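Putative ABC transporter (Thermobispora bispora, PDB 4PE6) probably binds a carbohydrate or related small solute and delivers it to an ABC transporter, and holds a trihydroxybutanoic acid in its cleft. Local coordinates at residues D260-Q263 / S264-A267; P138-E141 / S142-G145; T185-D189 / G190-Q194; S76-L79 / Q80-A84; V289-E293 / K294-T298. All blocks are in the same frame, centred on the assembly; numbering follows the deposited sequence.

Contact 1. Residues D260-Q263 / S264-A267; sequences DPAQ and SVAA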
loop_
_atom_site.group_PDB
_atom_site.type_symbol
_atom_site.label_atom_id
_atom_site.label_comp_id
_atom_site.label_asym_id
_atom_site.label_seq_id
_atom_site.Cartn_x
_atom_site.Cartn_y
_atom_site.Cartn_z
ATOM N N ASP A 260 0.207 4.913 0.357
ATOM C CA ASP A 260 1.488 5.557 0.056
ATOM C C ASP A 260 2.643 4.602 0.259
ATOM O O ASP A 260 2.909 4.191 1.387
ATOM C CB ASP A 260 1.655 6.770 0.985
ATOM C CG ASP A 260 2.982 7.498 0.814
ATOM O OD1 ASP A 260 3.629 7.436 -0.261
ATOM O OD2 ASP A 260 3.374 8.173 1.781
ATOM N N PRO A 261 3.343 4.226 -0.834
ATOM C CA PRO A 261 4.511 3.365 -0.676
ATOM C C PRO A 261 5.587 3.978 0.211
ATOM O O PRO A 261 6.329 3.242 0.856
ATOM C CB PRO A 261 5.043 3.191 -2.112
ATOM C CG PRO A 261 3.891 3.505 -2.989
ATOM C CD PRO A 261 3.078 4.536 -2.247
ATOM N N ALA A 262 5.663 5.309 0.245
ATOM C CA ALA A 262 6.623 6.002 1.052
ATOM C C ALA A 262 6.289 6.051 2.542
ATOM O O ALA A 262 6.929 6.753 3.294
ATOM C CB ALA A 262 6.881 7.405 0.487
ATOM N N GLN A 263 5.308 5.274 2.994
ATOM C CA GLN A 263 5.250 4.967 4.407
ATOM C C GLN A 263 6.574 4.413 4.924
ATOM O O GLN A 263 6.904 4.621 6.084
ATOM C CB GLN A 263 4.161 3.979 4.715
ATOM C CG GLN A 263 2.762 4.555 4.681
ATOM C CD GLN A 263 1.739 3.454 4.795
ATOM O OE1 GLN A 263 1.289 3.146 5.890
ATOM N NE2 GLN A 263 1.378 2.833 3.654
ATOM N N SER A 264 7.334 3.715 4.071
ATOM C CA SER A 264 8.626 3.219 4.470
ATOM C C SER A 264 9.628 4.338 4.808
ATOM O O SER A 264 10.481 4.181 5.699
ATOM C CB SER A 264 9.214 2.301 3.384
ATOM O OG SER A 264 9.417 3.034 2.184
ATOM N N VAL A 265 9.550 5.433 4.062
ATOM C CA VAL A 265 10.435 6.559 4.276
ATOM C C VAL A 265 10.005 7.295 5.543
ATOM O O VAL A 265 10.827 7.689 6.354
ATOM C CB VAL A 265 10.382 7.526 3.094
ATOM C CG1 VAL A 265 11.211 8.749 3.384
ATOM C CG2 VAL A 265 10.882 6.856 1.816
ATOM N N ALA A 266 8.706 7.474 5.709
ATOM C CA ALA A 266 8.196 8.067 6.951
ATOM C C ALA A 266 8.585 7.213 8.164
ATOM O O ALA A 266 8.891 7.737 9.220
ATOM C CB ALA A 266 6.684 8.232 6.880
ATOM N N ALA A 267 8.560 5.888 8.010
ATOM C CA ALA A 267 8.955 4.978 9.093
ATOM C C ALA A 267 10.445 5.138 9.437
ATOM O O ALA A 267 10.822 5.081 10.598
ATOM C CB ALA A 267 8.645 3.544 8.707
#
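Ala262 is the N-cap residue of helix 263-275, entered through a type I beta turn from Asp260 to Gln263 in a periplasmic binding protein fold. Its carbonyl serves the first helical turn: Ala266 N reaches Ala262 O at 3.1 Å along a nearly straight N-H...O path (172°). One residue on, Ala267 N bonds Gln263 O at 2.8 Å. That is the tight part. The bonds beside it are weak: Ser264 N to Pro261 O is long at 3.4 Å, and Val265 N meets Ala262 O at a poor angle. Apolar touching is looser too, with Ala262 CB 4.3 Å from Val265 CG2. No solvent side exists here, since every residue is buried. Helix 31-49 packs on Pro261, Ser264 and Val265 and takes the Ser264 OG bond at Met36 O. Asp260 is anchored through its carboxylate to Trp311 N and Trp313 NE1. The Gln263 side chain, about 5 Å from the bound trihydroxybutanoic acid, also bonds pocket residue Asp113 through NE2. With CG beside the backbone N (chi1 -75°), that amide reaches back to Asp260 O, which lies in its plane, NE2 at 3.1 Å; Gln263 N meets this oxygen from the opposite face.

Contact 2. Residues P138-E141 / S142-G145; sequences PVLE and SIGG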
loop_
_atom_site.group_PDB
_atom_site.type_symbol
_atom_site.label_atom_id
_atom_site.label_comp_id
_atom_site.label_asym_id
_atom_site.label_seq_id
_atom_site.Cartn_x
_atom_site.Cartn_y
_atom_site.Cartn_z
ATOM N N PRO A 138 -17.274 5.368 -5.471
ATOM C CA PRO A 138 -17.406 6.065 -6.754
ATOM C C PRO A 138 -17.571 5.119 -7.947
ATOM O O PRO A 138 -18.203 5.485 -8.961
ATOM C CB PRO A 138 -16.089 6.862 -6.882
ATOM C CG PRO A 138 -15.425 6.806 -5.553
ATOM C CD PRO A 138 -15.964 5.597 -4.841
ATOM N N VAL A 139 -17.012 3.919 -7.829
ATOM C CA VAL A 139 -17.128 2.931 -8.892
ATOM C C VAL A 139 -18.569 2.435 -9.012
ATOM O O VAL A 139 -19.129 2.362 -10.113
ATOM C CB VAL A 139 -16.125 1.777 -8.682
ATOM C CG1 VAL A 139 -16.424 0.607 -9.591
ATOM C CG2 VAL A 139 -14.701 2.276 -8.920
ATOM N N LEU A 140 -19.190 2.148 -7.878
ATOM C CA LEU A 140 -20.576 1.721 -7.887
ATOM C C LEU A 140 -21.508 2.850 -8.346
ATOM O O LEU A 140 -22.479 2.597 -9.074
ATOM C CB LEU A 140 -20.977 1.205 -6.514
ATOM C CG LEU A 140 -20.209 -0.075 -6.134
ATOM C CD1 LEU A 140 -20.352 -0.398 -4.664
ATOM C CD2 LEU A 140 -20.654 -1.257 -6.982
ATOM N N GLU A 141 -21.218 4.083 -7.928
ATOM C CA GLU A 141 -21.980 5.224 -8.421
ATOM C C GLU A 141 -21.864 5.341 -9.936
ATOM O O GLU A 141 -22.856 5.606 -10.601
ATOM C CB GLU A 141 -21.546 6.542 -7.774
ATOM C CG GLU A 141 -21.954 6.690 -6.321
ATOM C CD GLU A 141 -23.439 6.951 -6.131
ATOM O OE1 GLU A 141 -23.992 7.890 -6.753
ATOM O OE2 GLU A 141 -24.043 6.226 -5.316
ATOM N N SER A 142 -20.666 5.135 -10.474
ATOM C CA SER A 142 -20.437 5.276 -11.921
ATOM C C SER A 142 -21.207 4.262 -12.765
ATOM O O SER A 142 -21.387 4.472 -13.961
ATOM C CB SER A 142 -18.948 5.198 -12.260
ATOM O OG SER A 142 -18.537 3.841 -12.387
ATOM N N ILE A 143 -21.677 3.166 -12.165
ATOM C CA ILE A 143 -22.496 2.198 -12.908
ATOM C C ILE A 143 -23.970 2.309 -12.490
ATOM O O ILE A 143 -24.779 1.388 -12.677
ATOM C CB ILE A 143 -21.936 0.753 -12.785
ATOM C CG1 ILE A 143 -21.978 0.243 -11.341
ATOM C CG2 ILE A 143 -20.500 0.717 -13.289
ATOM C CD1 ILE A 143 -21.694 -1.237 -11.170
ATOM N N GLY A 144 -24.319 3.447 -11.904
ATOM C CA GLY A 144 -25.701 3.711 -11.536
ATOM C C GLY A 144 -26.246 2.830 -10.423
ATOM O O GLY A 144 -27.455 2.704 -10.287
ATOM N N GLY A 145 -25.368 2.253 -9.604
ATOM C CA GLY A 145 -25.802 1.446 -8.473
ATOM C C GLY A 145 -26.446 0.127 -8.854
ATOM O O GLY A 145 -27.198 -0.452 -8.077
#
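The backbone is helical through Glu141, and the chain reaches positive phi at Gly144 and Gly145, bringing Gly145 CA back to 5.3 Å from Leu140 CA. The side chain of Ser142 turns back onto the last turn of the helix: with OG set between its own backbone N and carbonyl carbon (chi1 84°), the hydroxyl donates to Val139 O at 2.8 Å. Ser142 N keeps the regular helical bond to Pro138 O at 2.9 Å, so this one residue binds the carbonyls of two successive residues. Ile143 has CG1 in the corresponding position (chi1 64°), which lays it 3.3 Å from Leu140 O; farther out Ile143 CD1 meets Leu140 CD2 at 4.3 Å, methyl to methyl. The way the helix ends is a Schellman motif with Gly144 as the C-prime residue. Its outer bond runs from Gly145 N to Leu140 O at 3.0 Å, and its inner bond from Gly144 N to Glu141 O at 2.9 Å, the latter donor standing well above the carbonyl plane. Leu140 O is held twice, because Ile143 N approaches it from the face opposite Gly145 N. The motif closes helix 128-142 ahead of strand 147-153. Val139 and Leu140 bury their side chains against strand 209-211, and Leu140 also packs on helix 159-173. On the exposed side Glu141, its chain bent at chi2 (-73°), directs OE2 to the hydroxyl of Tyr175, with Lys137 as a weak, long ion-pair partner.

Contact 3. Residues T185-D189 / G190-Q194; sequences TGMCD and GATAQ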
loop_
_atom_site.group_PDB
_atom_site.type_symbol
_atom_site.label_atom_id
_atom_site.label_comp_id
_atom_site.label_asym_id
_atom_site.label_seq_id
_atom_site.Cartn_x
_atom_site.Cartn_y
_atom_site.Cartn_z
ATOM N N THR A 185 -8.495 -13.386 -5.883
ATOM C CA THR A 185 -7.333 -12.765 -5.242
ATOM C C THR A 185 -6.340 -12.255 -6.290
ATOM O O THR A 185 -5.886 -13.012 -7.160
ATOM C CB THR A 185 -6.593 -13.745 -4.344
ATOM O OG1 THR A 185 -7.439 -14.160 -3.267
ATOM C CG2 THR A 185 -5.308 -13.112 -3.784
ATOM N N GLY A 186 -5.974 -10.990 -6.168
ATOM C CA GLY A 186 -5.024 -10.351 -7.072
ATOM C C GLY A 186 -3.678 -9.992 -6.458
ATOM O O GLY A 186 -2.740 -9.724 -7.198
HETATM N N MSE A 187 -3.576 -9.955 -5.122
HETATM C CA MSE A 187 -2.333 -9.536 -4.424
HETATM C C MSE A 187 -1.873 -8.110 -4.778
HETATM O O MSE A 187 -0.704 -7.786 -4.646
HETATM C CB MSE A 187 -1.178 -10.548 -4.637
HETATM C CG MSE A 187 -1.541 -12.007 -4.371
HETATM SE SE MSE A 187 -2.036 -12.356 -2.487
HETATM C CE MSE A 187 -0.293 -12.140 -1.626
ATOM N N CYS A 188 -2.815 -7.247 -5.167
ATOM C CA CYS A 188 -2.529 -5.889 -5.726
ATOM C C CYS A 188 -1.454 -5.932 -6.812
ATOM O O CYS A 188 -0.636 -5.021 -6.943
ATOM C CB CYS A 188 -2.140 -4.874 -4.652
ATOM S SG CYS A 188 -3.102 -4.983 -3.134
ATOM N N ASP A 189 -1.471 -7.011 -7.581
ATOM C CA ASP A 189 -0.502 -7.231 -8.655
ATOM C C ASP A 189 -1.245 -7.395 -9.967
ATOM O O ASP A 189 -2.052 -8.291 -10.102
ATOM C CB ASP A 189 0.313 -8.482 -8.387
ATOM C CG ASP A 189 1.333 -8.748 -9.475
ATOM O OD1 ASP A 189 2.100 -7.817 -9.781
ATOM O OD2 ASP A 189 1.371 -9.880 -10.031
ATOM N N GLY A 190 -0.954 -6.534 -10.935
ATOM C CA GLY A 190 -1.650 -6.561 -12.222
ATOM C C GLY A 190 -1.668 -7.920 -12.915
ATOM O O GLY A 190 -2.741 -8.407 -13.317
ATOM N N ALA A 191 -0.504 -8.538 -13.043
ATOM C CA ALA A 191 -0.396 -9.812 -13.757
ATOM C C ALA A 191 -1.156 -10.926 -13.026
ATOM O O ALA A 191 -1.830 -11.736 -13.654
ATOM C CB ALA A 191 1.055 -10.203 -13.974
ATOM N N THR A 192 -1.098 -10.921 -11.697
ATOM C CA THR A 192 -1.832 -11.903 -10.910
ATOM C C THR A 192 -3.347 -11.714 -11.058
ATOM O O THR A 192 -4.090 -12.672 -11.319
ATOM C CB THR A 192 -1.451 -11.803 -9.430
ATOM O OG1 THR A 192 -0.040 -11.980 -9.306
ATOM C CG2 THR A 192 -2.167 -12.838 -8.609
ATOM N N ALA A 193 -3.806 -10.482 -10.853
ATOM C CA ALA A 193 -5.192 -10.119 -11.090
ATOM C C ALA A 193 -5.639 -10.445 -12.515
ATOM O O ALA A 193 -6.720 -10.972 -12.716
ATOM C CB ALA A 193 -5.374 -8.633 -10.840
ATOM N N GLN A 194 -4.796 -10.109 -13.501
ATOM C CA GLN A 194 -5.098 -10.422 -14.899
ATOM C C GLN A 194 -5.434 -11.885 -15.075
ATOM O O GLN A 194 -6.446 -12.229 -15.695
ATOM C CB GLN A 194 -3.936 -10.058 -15.821
ATOM C CG GLN A 194 -4.211 -10.313 -17.307
ATOM C CD GLN A 194 -3.044 -9.902 -18.183
ATOM O OE1 GLN A 194 -2.093 -9.270 -17.720
ATOM N NE2 GLN A 194 -3.111 -10.258 -19.462
HETATM O O HOH W 1 2.065 -7.390 -12.487
#
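Asp189 caps helix 190-200 with its carboxylate, and most of the polar contact gathers on OD2. Thr192 OG1 donates to Asp189 OD2 at 2.6 Å, meeting that oxygen's anti lone pair, while Thr192 N reaches the same oxygen at 3.2 Å from above the carboxylate plane. Both follow from Asp189 CG standing opposite its backbone N (chi1 -180°), which brings the carboxylate to Thr192 N and OG1. The two side chains cross at about a right angle. This is an N-cap, and the negative charge placed at the helix start is probably stabilised by the helix dipole. In the backbone, Ala193 N meets Asp189 O at 2.9 Å with the donor nearly along the C=O axis. Water extends the cap: one molecule donates to Asp189 OD1 at 2.7 Å and accepts from Ala191 N. Apolar and van der Waals contacts are fewer. Thr192 CB sits 3.3 Å from Gly186 O, and the backbones pass close where Gly186 CA lies 4.0 Å from Ala193 CA. Cys188, disulfide-bonded to Cys213, touches the trihydroxybutanoic acid, and Met187, a selenomethionine, bonds Asn30 ND2 through its backbone O. The loop thus joins the edge strand 178-185 to helix 190-200, with Gly186 also backbone-bonded to Arg153 at the end of strand 147-153, the neighbour of strand 178-185 in the sheet.

Contact 4. Residues S76-L79 / Q80-A84; sequences SLLL and QKPDA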
loop_
_atom_site.group_PDB
_atom_site.type_symbol
_atom_site.label_atom_id
_atom_site.label_comp_id
_atom_site.label_asym_id
_atom_site.label_seq_id
_atom_site.Cartn_x
_atom_site.Cartn_y
_atom_site.Cartn_z
ATOM N N SER A 76 17.084 -13.571 12.124
ATOM C CA SER A 76 18.419 -13.424 11.520
ATOM C C SER A 76 18.864 -11.951 11.513
ATOM O O SER A 76 20.052 -11.646 11.714
ATOM C CB SER A 76 18.493 -14.044 10.117
ATOM O OG SER A 76 18.488 -15.467 10.204
ATOM N N LEU A 77 17.918 -11.041 11.312
ATOM C CA LEU A 77 18.223 -9.606 11.392
ATOM C C LEU A 77 18.638 -9.208 12.806
ATOM O O LEU A 77 19.579 -8.428 12.985
ATOM C CB LEU A 77 17.036 -8.741 10.938
ATOM C CG LEU A 77 16.897 -8.575 9.414
ATOM C CD1 LEU A 77 15.540 -7.993 9.068
ATOM C CD2 LEU A 77 18.014 -7.709 8.871
ATOM N N LEU A 78 17.954 -9.733 13.818
ATOM C CA LEU A 78 18.282 -9.344 15.192
ATOM C C LEU A 78 19.710 -9.726 15.584
ATOM O O LEU A 78 20.355 -9.007 16.341
ATOM C CB LEU A 78 17.284 -9.921 16.190
ATOM C CG LEU A 78 15.890 -9.311 16.096
ATOM C CD1 LEU A 78 15.013 -9.966 17.147
ATOM C CD2 LEU A 78 15.916 -7.794 16.265
ATOM N N LEU A 79 20.214 -10.830 15.035
ATOM C CA LEU A 79 21.605 -11.219 15.244
ATOM C C LEU A 79 22.600 -10.169 14.792
ATOM O O LEU A 79 23.716 -10.159 15.281
ATOM C CB LEU A 79 21.926 -12.534 14.517
ATOM C CG LEU A 79 21.138 -13.745 14.998
ATOM C CD1 LEU A 79 21.342 -14.911 14.040
ATOM C CD2 LEU A 79 21.537 -14.111 16.423
ATOM N N GLN A 80 22.221 -9.325 13.835
ATOM C CA GLN A 80 23.095 -8.269 13.330
ATOM C C GLN A 80 22.959 -6.976 14.130
ATOM O O GLN A 80 23.556 -5.961 13.776
ATOM C CB GLN A 80 22.779 -7.994 11.863
ATOM C CG GLN A 80 23.054 -9.181 10.958
ATOM C CD GLN A 80 22.607 -8.922 9.539
ATOM O OE1 GLN A 80 21.653 -9.522 9.072
ATOM N NE2 GLN A 80 23.304 -8.028 8.842
ATOM N N LYS A 81 22.153 -7.005 15.186
ATOM C CA LYS A 81 22.078 -5.907 16.146
ATOM C C LYS A 81 21.606 -4.585 15.545
ATOM O O LYS A 81 22.262 -3.556 15.689
ATOM C CB LYS A 81 23.430 -5.727 16.841
ATOM C CG LYS A 81 23.823 -6.915 17.699
ATOM C CD LYS A 81 22.994 -6.952 18.984
ATOM C CE LYS A 81 23.634 -7.844 20.034
ATOM N NZ LYS A 81 23.662 -9.260 19.575
ATOM N N PRO A 82 20.435 -4.599 14.893
ATOM C CA PRO A 82 19.925 -3.342 14.409
ATOM C C PRO A 82 19.488 -2.441 15.575
ATOM O O PRO A 82 19.052 -2.918 16.613
ATOM C CB PRO A 82 18.732 -3.766 13.559
ATOM C CG PRO A 82 18.204 -4.981 14.273
ATOM C CD PRO A 82 19.436 -5.682 14.793
ATOM N N ASP A 83 19.603 -1.141 15.374
ATOM C CA ASP A 83 19.104 -0.161 16.355
ATOM C C ASP A 83 17.598 0.092 16.239
ATOM O O ASP A 83 16.916 0.429 17.221
ATOM C CB ASP A 83 19.909 1.122 16.174
ATOM C CG ASP A 83 21.368 0.906 16.493
ATOM O OD1 ASP A 83 21.657 0.594 17.666
ATOM O OD2 ASP A 83 22.213 0.980 15.579
ATOM N N ALA A 84 17.102 -0.024 15.019
ATOM C CA ALA A 84 15.665 0.046 14.723
ATOM C C ALA A 84 15.329 -0.967 13.656
ATOM O O ALA A 84 16.161 -1.282 12.774
ATOM C CB ALA A 84 15.270 1.449 14.263
#
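Gln80 N donates to Leu77 O at 2.9 Å from well above the carbonyl plane. The motif is the C-terminal end of helix 67-78, where a type I beta turn from Leu78 to Lys81 leads the chain to strand 84-88 of the binding-protein fold. Lys81 N closes this turn on Leu78 O, also at 2.9 Å and again from above the plane. Lys81 is the residue that leaves helical geometry, with phi at 62°, and Pro82 follows with its ring brought back to the helix end. Pro82 CD lies 3.3 Å from Leu77 O, the oxygen that Gln80 N binds. Gln80 CB rests 3.4 Å from Leu77 O; with CG beside the backbone N (chi1 -64°) the chain runs on toward Ser76 O, and Gln80 OE1 comes 4.1 Å from Leu77 CD2. Buried Leu77 packs on strand 55-60, Pro82 on strand 20-25, and Leu78 against helix 96-104; Lys81 and Leu79 lie at the surface. Asp83, the residue after Pro82, ties the loop to Phe20 N through OD2. Leu78 and Pro82 cross obliquely, their nearest atoms being Leu78 CD2 and Pro82 CG at 4.1 Å.

Contact 5. Residues V289-E293 / K294-T298; sequences VLIEE and KDRDT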
loop_
_atom_site.group_PDB
_atom_site.type_symbol
_atom_site.label_atom_id
_atom_site.label_comp_id
_atom_site.label_asym_id
_atom_site.label_seq_id
_atom_site.Cartn_x
_atom_site.Cartn_y
_atom_site.Cartn_z
ATOM N N VAL A 289 -2.743 8.059 -1.255
ATOM C CA VAL A 289 -2.515 8.761 -2.525
ATOM C C VAL A 289 -3.750 8.580 -3.407
ATOM O O VAL A 289 -3.914 7.560 -4.092
ATOM C CB VAL A 289 -1.259 8.248 -3.282
ATOM C CG1 VAL A 289 -0.995 9.112 -4.505
ATOM C CG2 VAL A 289 -0.038 8.235 -2.365
ATOM N N LEU A 290 -4.637 9.566 -3.357
ATOM C CA LEU A 290 -5.822 9.590 -4.209
ATOM C C LEU A 290 -5.503 10.452 -5.439
ATOM O O LEU A 290 -5.168 11.616 -5.298
ATOM C CB LEU A 290 -7.003 10.162 -3.425
ATOM C CG LEU A 290 -8.293 10.481 -4.185
ATOM C CD1 LEU A 290 -8.988 9.210 -4.640
ATOM C CD2 LEU A 290 -9.206 11.347 -3.307
ATOM N N ILE A 291 -5.599 9.868 -6.624
ATOM C CA ILE A 291 -5.343 10.588 -7.867
ATOM C C ILE A 291 -6.672 10.840 -8.566
ATOM O O ILE A 291 -7.159 10.009 -9.312
ATOM C CB ILE A 291 -4.366 9.822 -8.776
ATOM C CG1 ILE A 291 -3.070 9.572 -8.010
ATOM C CG2 ILE A 291 -4.061 10.623 -10.037
ATOM C CD1 ILE A 291 -2.079 8.703 -8.742
ATOM N N GLU A 292 -7.263 11.994 -8.281
ATOM C CA GLU A 292 -8.442 12.451 -9.007
ATOM C C GLU A 292 -8.032 12.964 -10.383
ATOM O O GLU A 292 -6.848 13.189 -10.644
ATOM C CB GLU A 292 -9.173 13.517 -8.200
ATOM C CG GLU A 292 -9.769 12.929 -6.934
ATOM C CD GLU A 292 -10.600 13.923 -6.173
ATOM O OE1 GLU A 292 -10.035 14.924 -5.688
ATOM O OE2 GLU A 292 -11.818 13.691 -6.060
ATOM N N GLU A 293 -9.016 13.143 -11.261
ATOM C CA GLU A 293 -8.744 13.444 -12.663
ATOM C C GLU A 293 -7.758 14.606 -12.812
ATOM O O GLU A 293 -6.804 14.516 -13.568
ATOM C CB GLU A 293 -10.047 13.729 -13.429
ATOM C CG GLU A 293 -9.871 13.828 -14.941
ATOM C CD GLU A 293 -11.166 14.149 -15.662
ATOM O OE1 GLU A 293 -12.138 13.388 -15.490
ATOM O OE2 GLU A 293 -11.219 15.157 -16.404
ATOM N N LYS A 294 -7.970 15.673 -12.054
ATOM C CA LYS A 294 -7.101 16.851 -12.124
ATOM C C LYS A 294 -5.626 16.591 -11.783
ATOM O O LYS A 294 -4.758 17.365 -12.200
ATOM C CB LYS A 294 -7.647 17.949 -11.208
ATOM C CG LYS A 294 -7.709 17.558 -9.739
ATOM C CD LYS A 294 -8.976 18.074 -9.073
ATOM C CE LYS A 294 -9.062 17.603 -7.627
ATOM N NZ LYS A 294 -7.940 18.128 -6.796
ATOM N N ASP A 295 -5.345 15.532 -11.019
ATOM C CA ASP A 295 -3.966 15.195 -10.629
ATOM C C ASP A 295 -3.267 14.180 -11.549
ATOM O O ASP A 295 -2.063 13.954 -11.397
ATOM C CB ASP A 295 -3.945 14.650 -9.197
ATOM C CG ASP A 295 -4.497 15.639 -8.182
ATOM O OD1 ASP A 295 -4.232 16.845 -8.328
ATOM O OD2 ASP A 295 -5.197 15.208 -7.241
ATOM N N ARG A 296 -3.997 13.562 -12.476
ATOM C CA ARG A 296 -3.432 12.494 -13.328
ATOM C C ARG A 296 -2.198 12.912 -14.106
ATOM O O ARG A 296 -1.145 12.277 -14.021
ATOM C CB ARG A 296 -4.455 11.999 -14.343
ATOM C CG ARG A 296 -5.554 11.145 -13.751
ATOM C CD ARG A 296 -6.798 11.122 -14.628
ATOM N NE ARG A 296 -6.526 10.613 -15.969
ATOM C CZ ARG A 296 -7.455 10.340 -16.885
ATOM N NH1 ARG A 296 -8.750 10.504 -16.623
ATOM N NH2 ARG A 296 -7.077 9.880 -18.073
ATOM N N ASP A 297 -2.338 13.982 -14.879
ATOM C CA ASP A 297 -1.252 14.407 -15.757
ATOM C C ASP A 297 -0.037 14.852 -14.941
ATOM O O ASP A 297 1.101 14.542 -15.297
ATOM C CB ASP A 297 -1.723 15.513 -16.706
ATOM C CG ASP A 297 -2.895 15.076 -17.582
ATOM O OD1 ASP A 297 -3.030 13.871 -17.889
ATOM O OD2 ASP A 297 -3.690 15.950 -17.972
ATOM N N THR A 298 -0.281 15.557 -13.841
ATOM C CA THR A 298 0.803 15.977 -12.955
ATOM C C THR A 298 1.608 14.739 -12.516
ATOM O O THR A 298 2.824 14.693 -12.666
ATOM C CB THR A 298 0.307 16.769 -11.712
ATOM O OG1 THR A 298 -0.183 15.859 -10.716
ATOM C CG2 THR A 298 -0.797 17.760 -12.062
HETATM O O HOH W 2 -2.713 13.167 -5.977
HETATM O O HOH W 3 -5.027 15.419 -15.300
#
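Glu292 and Lys294 lie side by side and point the same way, with Lys294 CE 3.4 Å from Glu292 OE1 and close to Glu292 CB. Their charged ends make a long salt bridge, Glu292 OE1 to Lys294 NZ at 4.0 Å. Lys294 gets there by setting CG between its own backbone N and carbonyl carbon (chi1 61°), which folds the chain back toward the preceding residues. Glu293 and Arg296 are set differently. Their side chains lie obliquely to one another, the carboxylate and guanidinium planes 76° apart; Glu293 CG touches Arg296 NH1 at 3.9 Å, but the charges remain beyond salt-bridge range. Arg296 instead makes a cation-pi contact with Trp245. These residues form the connection from strand 283-290 into helix 293-302. Asp295 N bonds Glu292 O at 2.8 Å and Arg296 N bonds Glu293 O at 3.2 Å, each donor standing above the carbonyl plane in the first turn. Glu292 N is buried by the contact and has no partner in the model. Ile291 is the buried member: its CG2, opposite the backbone N, lies 3.8 Å from Arg296 N, and outside these segments it packs on Leu242 and Trp299. Water finishes the polar side. One molecule donates to Leu290 O and, weakly, to Asp295 OD2; another bridges Glu293 O, at 2.6 Å, to Asp297 N. Further along the helix Thr298 OG1 turns back to donate to Asp295 O at 2.8 Å.

All five contacts lie where a helix begins or ends. Contacts 1, 3 and 5 open helices after a strand; contacts 2 and 4 end helices ahead of one. Contact 1 is fully buried near the ligand, and contact 3, partly buried, reaches the same pocket through Cys188. Contact 5 is a surface contact, where charged side chains and water do much of the work, whereas contacts 2 and 4 are partly buried on opposite sides of the chain's centre, their centres about 49 Å apart. Contact 2 ends on two glycines, contact 4 on a lysine and proline. Asp83 and Ala84 of contact 4 pack on helix 263-275, which contact 1 begins. Contacts 1 and 5 touch directly, Asp260 CA packing on Val289 CG2.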